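Local atomic coordinates of pumilio homolog 23 (Arabidopsis thaliana, PDB entry 5WZJ), a protein that binds RNA sequence-specifically through its pumilio repeats, here an 18S rRNA sequence, and probably regulates translation and mRNA stability. Residues Ser500-Glu510 with Thr538-Leu548. Sequence-based numbering, arbitrary orientation.
Sequences SLHTSGSFTVE and TKQGPYLLRKL. With nucleotides of chain B.
Glu510 meets Tyr543 at about a right angle, the carboxylate and ring planes 71° apart, and Tyr543 OH donates to Glu510 OE2 at 2.9 Å from above the carboxylate plane. That bond and the two that Glu510 OE1 accepts from N1 (2.9 Å) and N2 (3.1 Å) of G1 of chain B together hold the carboxylate's rotation. Ser506 OG takes a further bond from N2 while donating to Thr503 O. Lys547 crosses Glu510 with its methylenes and carries its ammonium on to a salt bridge with Asp514. Gln540, with CG between backbone N and carbonyl carbon (chi1 70°), lays CG against Ser506 OG and sends NE2 to Ser500 O, 2.9 Å away in the carbonyl plane on a lone pair; its bond to Leu501 O is weak. Behind these polar groups, Leu544 fits as a knob among Ser500, Ser506, Val509 and Glu510, CD1 on Glu510 CG at 3.5 Å. The Phe507 ring lies between two bases, G2 of chain B over the centre of one face and G1 of chain B offset toward the rim of the other; an alanine here would probably open a gap between the guanines, leaving their edge bonds alone to hold them against tilting. The nearly parallel helical segments 503-510 and 541-547, whose axes approach to 10.7 Å, form a base-recognition site on the RNA-binding surface of a PUF superhelix.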
loop_
_atom_site.group_PDB
_atom_site.type_symbol
_atom_site.label_atom_id
_atom_site.label_comp_id
_atom_site.label_asym_id
_atom_site.label_seq_id
_atom_site.Cartn_x
_atom_site.Cartn_y
_atom_site.Cartn_z
ATOM N N SER A 500 24.681 2.266 14.854
ATOM C CA SER A 500 23.791 3.169 15.577
ATOM C C SER A 500 23.591 4.474 14.822
ATOM O O SER A 500 22.537 5.113 14.955
ATOM C CB SER A 500 24.336 3.450 16.981
ATOM O OG SER A 500 25.471 4.299 16.932
ATOM N N LEU A 501 24.579 4.871 14.017
ATOM C CA LEU A 501 24.483 6.099 13.239
ATOM C C LEU A 501 23.556 5.948 12.036
ATOM O O LEU A 501 22.996 6.947 11.571
ATOM C CB LEU A 501 25.878 6.534 12.795
ATOM C CG LEU A 501 26.890 6.627 13.942
ATOM C CD1 LEU A 501 28.277 7.025 13.451
ATOM C CD2 LEU A 501 26.401 7.595 15.006
ATOM N N HIS A 502 23.385 4.727 11.522
ATOM C CA HIS A 502 22.377 4.457 10.501
ATOM C C HIS A 502 20.975 4.625 11.075
ATOM O O HIS A 502 20.699 4.248 12.219
ATOM C CB HIS A 502 22.514 3.031 9.950
ATOM C CG HIS A 502 23.582 2.865 8.911
ATOM N ND1 HIS A 502 24.926 2.863 9.217
ATOM C CD2 HIS A 502 23.499 2.661 7.574
ATOM C CE1 HIS A 502 25.627 2.682 8.111
ATOM N NE2 HIS A 502 24.785 2.558 7.100
ATOM N N THR A 503 20.076 5.175 10.261
ATOM C CA THR A 503 18.676 5.267 10.661
ATOM C C THR A 503 18.068 3.880 10.846
ATOM O O THR A 503 17.368 3.617 11.833
ATOM C CB THR A 503 17.890 6.055 9.614
ATOM O OG1 THR A 503 18.677 7.162 9.148
ATOM C CG2 THR A 503 16.592 6.562 10.207
ATOM N N SER A 504 18.324 2.980 9.891
ATOM C CA SER A 504 17.812 1.615 9.980
ATOM C C SER A 504 18.617 0.797 10.982
ATOM O O SER A 504 18.044 0.127 11.850
ATOM C CB SER A 504 17.844 0.960 8.596
ATOM O OG SER A 504 17.674 -0.446 8.675
ATOM N N GLY A 505 19.951 0.850 10.877
ATOM C CA GLY A 505 20.835 0.093 11.749
ATOM C C GLY A 505 20.622 0.346 13.230
ATOM O O GLY A 505 20.921 -0.532 14.052
ATOM N N SER A 506 20.104 1.522 13.592
ATOM C CA SER A 506 19.910 1.830 15.002
ATOM C C SER A 506 18.854 0.927 15.626
ATOM O O SER A 506 18.986 0.528 16.791
ATOM C CB SER A 506 19.541 3.302 15.182
ATOM O OG SER A 506 18.223 3.590 14.731
ATOM N N PHE A 507 17.798 0.596 14.869
ATOM C CA PHE A 507 16.832 -0.389 15.350
ATOM C C PHE A 507 17.504 -1.731 15.584
ATOM O O PHE A 507 17.163 -2.447 16.530
ATOM C CB PHE A 507 15.686 -0.570 14.352
ATOM C CG PHE A 507 14.768 0.623 14.226
ATOM C CD1 PHE A 507 15.035 1.630 13.303
ATOM C CD2 PHE A 507 13.617 0.708 14.994
ATOM C CE1 PHE A 507 14.183 2.710 13.174
ATOM C CE2 PHE A 507 12.763 1.783 14.869
ATOM C CZ PHE A 507 13.046 2.785 13.957
ATOM N N THR A 508 18.441 -2.100 14.709
ATOM C CA THR A 508 19.134 -3.372 14.861
ATOM C C THR A 508 19.990 -3.386 16.123
ATOM O O THR A 508 20.045 -4.402 16.829
ATOM C CB THR A 508 19.975 -3.655 13.614
ATOM O OG1 THR A 508 19.153 -3.531 12.442
ATOM C CG2 THR A 508 20.571 -5.060 13.672
ATOM N N VAL A 509 20.654 -2.268 16.438
ATOM C CA VAL A 509 21.411 -2.182 17.690
ATOM C C VAL A 509 20.495 -2.438 18.881
ATOM O O VAL A 509 20.821 -3.212 19.789
ATOM C CB VAL A 509 22.108 -0.814 17.806
ATOM C CG1 VAL A 509 22.773 -0.676 19.173
ATOM C CG2 VAL A 509 23.130 -0.643 16.690
ATOM N N GLU A 510 19.331 -1.788 18.883
ATOM C CA GLU A 510 18.335 -1.973 19.934
ATOM C C GLU A 510 17.947 -3.433 20.099
ATOM O O GLU A 510 17.804 -3.927 21.221
ATOM C CB GLU A 510 17.076 -1.195 19.586
ATOM C CG GLU A 510 16.880 0.123 20.227
ATOM C CD GLU A 510 15.655 0.785 19.650
ATOM O OE1 GLU A 510 15.763 1.368 18.543
ATOM O OE2 GLU A 510 14.576 0.657 20.273
ATOM N N THR A 538 22.047 12.585 15.442
ATOM C CA THR A 538 21.129 11.930 14.520
ATOM C C THR A 538 19.697 11.968 15.054
ATOM O O THR A 538 19.440 12.321 16.208
ATOM C CB THR A 538 21.554 10.481 14.267
ATOM O OG1 THR A 538 21.344 9.706 15.453
ATOM C CG2 THR A 538 23.024 10.416 13.890
ATOM N N LYS A 539 18.751 11.592 14.185
ATOM C CA LYS A 539 17.337 11.631 14.554
ATOM C C LYS A 539 17.002 10.581 15.609
ATOM O O LYS A 539 16.216 10.838 16.527
ATOM C CB LYS A 539 16.466 11.435 13.310
ATOM N N GLN A 540 17.591 9.393 15.491
ATOM C CA GLN A 540 17.324 8.281 16.391
ATOM C C GLN A 540 18.208 8.283 17.635
ATOM O O GLN A 540 17.830 7.674 18.644
ATOM C CB GLN A 540 17.522 6.961 15.639
ATOM C CG GLN A 540 18.996 6.647 15.300
ATOM C CD GLN A 540 19.547 7.413 14.093
ATOM O OE1 GLN A 540 18.887 8.298 13.538
ATOM N NE2 GLN A 540 20.769 7.069 13.688
ATOM N N GLY A 541 19.365 8.949 17.572
ATOM C CA GLY A 541 20.357 8.953 18.625
ATOM C C GLY A 541 19.825 9.184 20.026
ATOM O O GLY A 541 20.054 8.375 20.932
ATOM N N PRO A 542 19.120 10.300 20.242
ATOM C CA PRO A 542 18.556 10.550 21.579
ATOM C C PRO A 542 17.733 9.392 22.111
ATOM O O PRO A 542 17.860 9.043 23.290
ATOM C CB PRO A 542 17.707 11.808 21.362
ATOM C CG PRO A 542 18.402 12.523 20.266
ATOM C CD PRO A 542 18.925 11.454 19.347
ATOM N N TYR A 543 16.901 8.768 21.278
ATOM C CA TYR A 543 16.113 7.648 21.774
ATOM C C TYR A 543 16.991 6.433 22.063
ATOM O O TYR A 543 16.755 5.704 23.032
ATOM C CB TYR A 543 15.011 7.292 20.781
ATOM C CG TYR A 543 14.398 5.951 21.076
ATOM C CD1 TYR A 543 13.459 5.798 22.093
ATOM C CD2 TYR A 543 14.775 4.827 20.360
ATOM C CE1 TYR A 543 12.901 4.551 22.376
ATOM C CE2 TYR A 543 14.226 3.585 20.635
ATOM C CZ TYR A 543 13.290 3.447 21.639
ATOM O OH TYR A 543 12.751 2.203 21.895
ATOM N N LEU A 544 17.999 6.188 21.227
ATOM C CA LEU A 544 18.905 5.074 21.478
ATOM C C LEU A 544 19.707 5.298 22.759
ATOM O O LEU A 544 19.850 4.390 23.591
ATOM C CB LEU A 544 19.838 4.897 20.287
ATOM C CG LEU A 544 20.486 3.532 20.164
ATOM C CD1 LEU A 544 19.389 2.505 20.167
ATOM C CD2 LEU A 544 21.288 3.438 18.884
ATOM N N LEU A 545 20.240 6.512 22.932
ATOM C CA LEU A 545 21.039 6.813 24.116
ATOM C C LEU A 545 20.218 6.676 25.390
ATOM O O LEU A 545 20.740 6.209 26.412
ATOM C CB LEU A 545 21.641 8.222 24.001
ATOM C CG LEU A 545 22.733 8.410 22.937
ATOM C CD1 LEU A 545 23.027 9.883 22.685
ATOM C CD2 LEU A 545 24.011 7.690 23.330
ATOM N N ARG A 546 18.931 7.039 25.339
ATOM C CA ARG A 546 18.071 6.944 26.518
ATOM C C ARG A 546 17.660 5.503 26.803
ATOM O O ARG A 546 17.658 5.068 27.961
ATOM C CB ARG A 546 16.824 7.816 26.338
ATOM C CG ARG A 546 16.933 9.236 26.885
ATOM C CD ARG A 546 15.613 10.011 26.748
ATOM N NE ARG A 546 15.380 10.516 25.391
ATOM C CZ ARG A 546 14.494 10.012 24.531
ATOM N NH1 ARG A 546 14.363 10.549 23.323
ATOM N NH2 ARG A 546 13.732 8.978 24.873
ATOM N N LYS A 547 17.294 4.752 25.764
ATOM C CA LYS A 547 16.810 3.391 25.967
ATOM C C LYS A 547 17.902 2.470 26.504
ATOM O O LYS A 547 17.614 1.573 27.304
ATOM C CB LYS A 547 16.250 2.841 24.656
ATOM C CG LYS A 547 15.589 1.466 24.757
ATOM C CD LYS A 547 15.449 0.853 23.363
ATOM C CE LYS A 547 14.465 -0.306 23.310
ATOM N NZ LYS A 547 15.099 -1.615 23.610
ATOM N N LEU A 548 19.147 2.659 26.071
ATOM C CA LEU A 548 20.270 1.882 26.579
ATOM C C LEU A 548 20.959 2.554 27.765
ATOM O O LEU A 548 21.903 1.980 28.308
ATOM C CB LEU A 548 21.290 1.617 25.466
ATOM C CG LEU A 548 21.010 0.427 24.527
ATOM C CD1 LEU A 548 19.621 0.495 23.916
ATOM C CD2 LEU A 548 22.067 0.313 23.423
ATOM O "O5'" G B 1 9.877 9.036 13.973
ATOM C "C5'" G B 1 10.875 9.814 13.327
ATOM C "C4'" G B 1 12.118 9.004 13.044
ATOM O "O4'" G B 1 12.785 8.674 14.292
ATOM C "C3'" G B 1 11.902 7.656 12.360
ATOM O "O3'" G B 1 11.766 7.775 10.947
ATOM C "C2'" G B 1 13.136 6.864 12.785
ATOM O "O2'" G B 1 14.256 7.206 11.983
ATOM C "C1'" G B 1 13.377 7.395 14.205
ATOM N N9 G B 1 12.779 6.521 15.235
ATOM C C8 G B 1 11.482 6.538 15.703
ATOM N N7 G B 1 11.244 5.630 16.613
ATOM C C5 G B 1 12.461 4.967 16.752
ATOM C C6 G B 1 12.823 3.880 17.595
ATOM O O6 G B 1 12.112 3.274 18.409
ATOM N N1 G B 1 14.161 3.516 17.415
ATOM C C2 G B 1 15.040 4.114 16.540
ATOM N N2 G B 1 16.287 3.609 16.514
ATOM N N3 G B 1 14.713 5.132 15.748
ATOM C C4 G B 1 13.420 5.503 15.907
ATOM P P G B 2 10.653 6.937 10.136
ATOM O OP1 G B 2 10.192 7.765 8.993
ATOM O OP2 G B 2 9.669 6.374 11.093
ATOM O "O5'" G B 2 11.468 5.726 9.497
ATOM C "C5'" G B 2 12.761 5.927 8.943
ATOM C "C4'" G B 2 13.340 4.628 8.438
ATOM O "O4'" G B 2 13.596 3.729 9.539
ATOM C "C3'" G B 2 12.450 3.833 7.495
ATOM O "O3'" G B 2 12.604 4.307 6.167
ATOM C "C2'" G B 2 12.925 2.385 7.680
ATOM O "O2'" G B 2 13.952 2.069 6.748
ATOM C "C1'" G B 2 13.526 2.399 9.097
ATOM N N9 G B 2 12.798 1.583 10.088
ATOM C C8 G B 2 11.578 1.769 10.707
ATOM N N7 G B 2 11.283 0.809 11.556
ATOM C C5 G B 2 12.378 -0.055 11.490
ATOM C C6 G B 2 12.661 -1.275 12.164
ATOM O O6 G B 2 11.969 -1.872 12.991
ATOM N N1 G B 2 13.891 -1.811 11.783
ATOM C C2 G B 2 14.743 -1.256 10.866
ATOM N N2 G B 2 15.884 -1.909 10.629
ATOM N N3 G B 2 14.502 -0.117 10.233
ATOM C C4 G B 2 13.313 0.415 10.593
#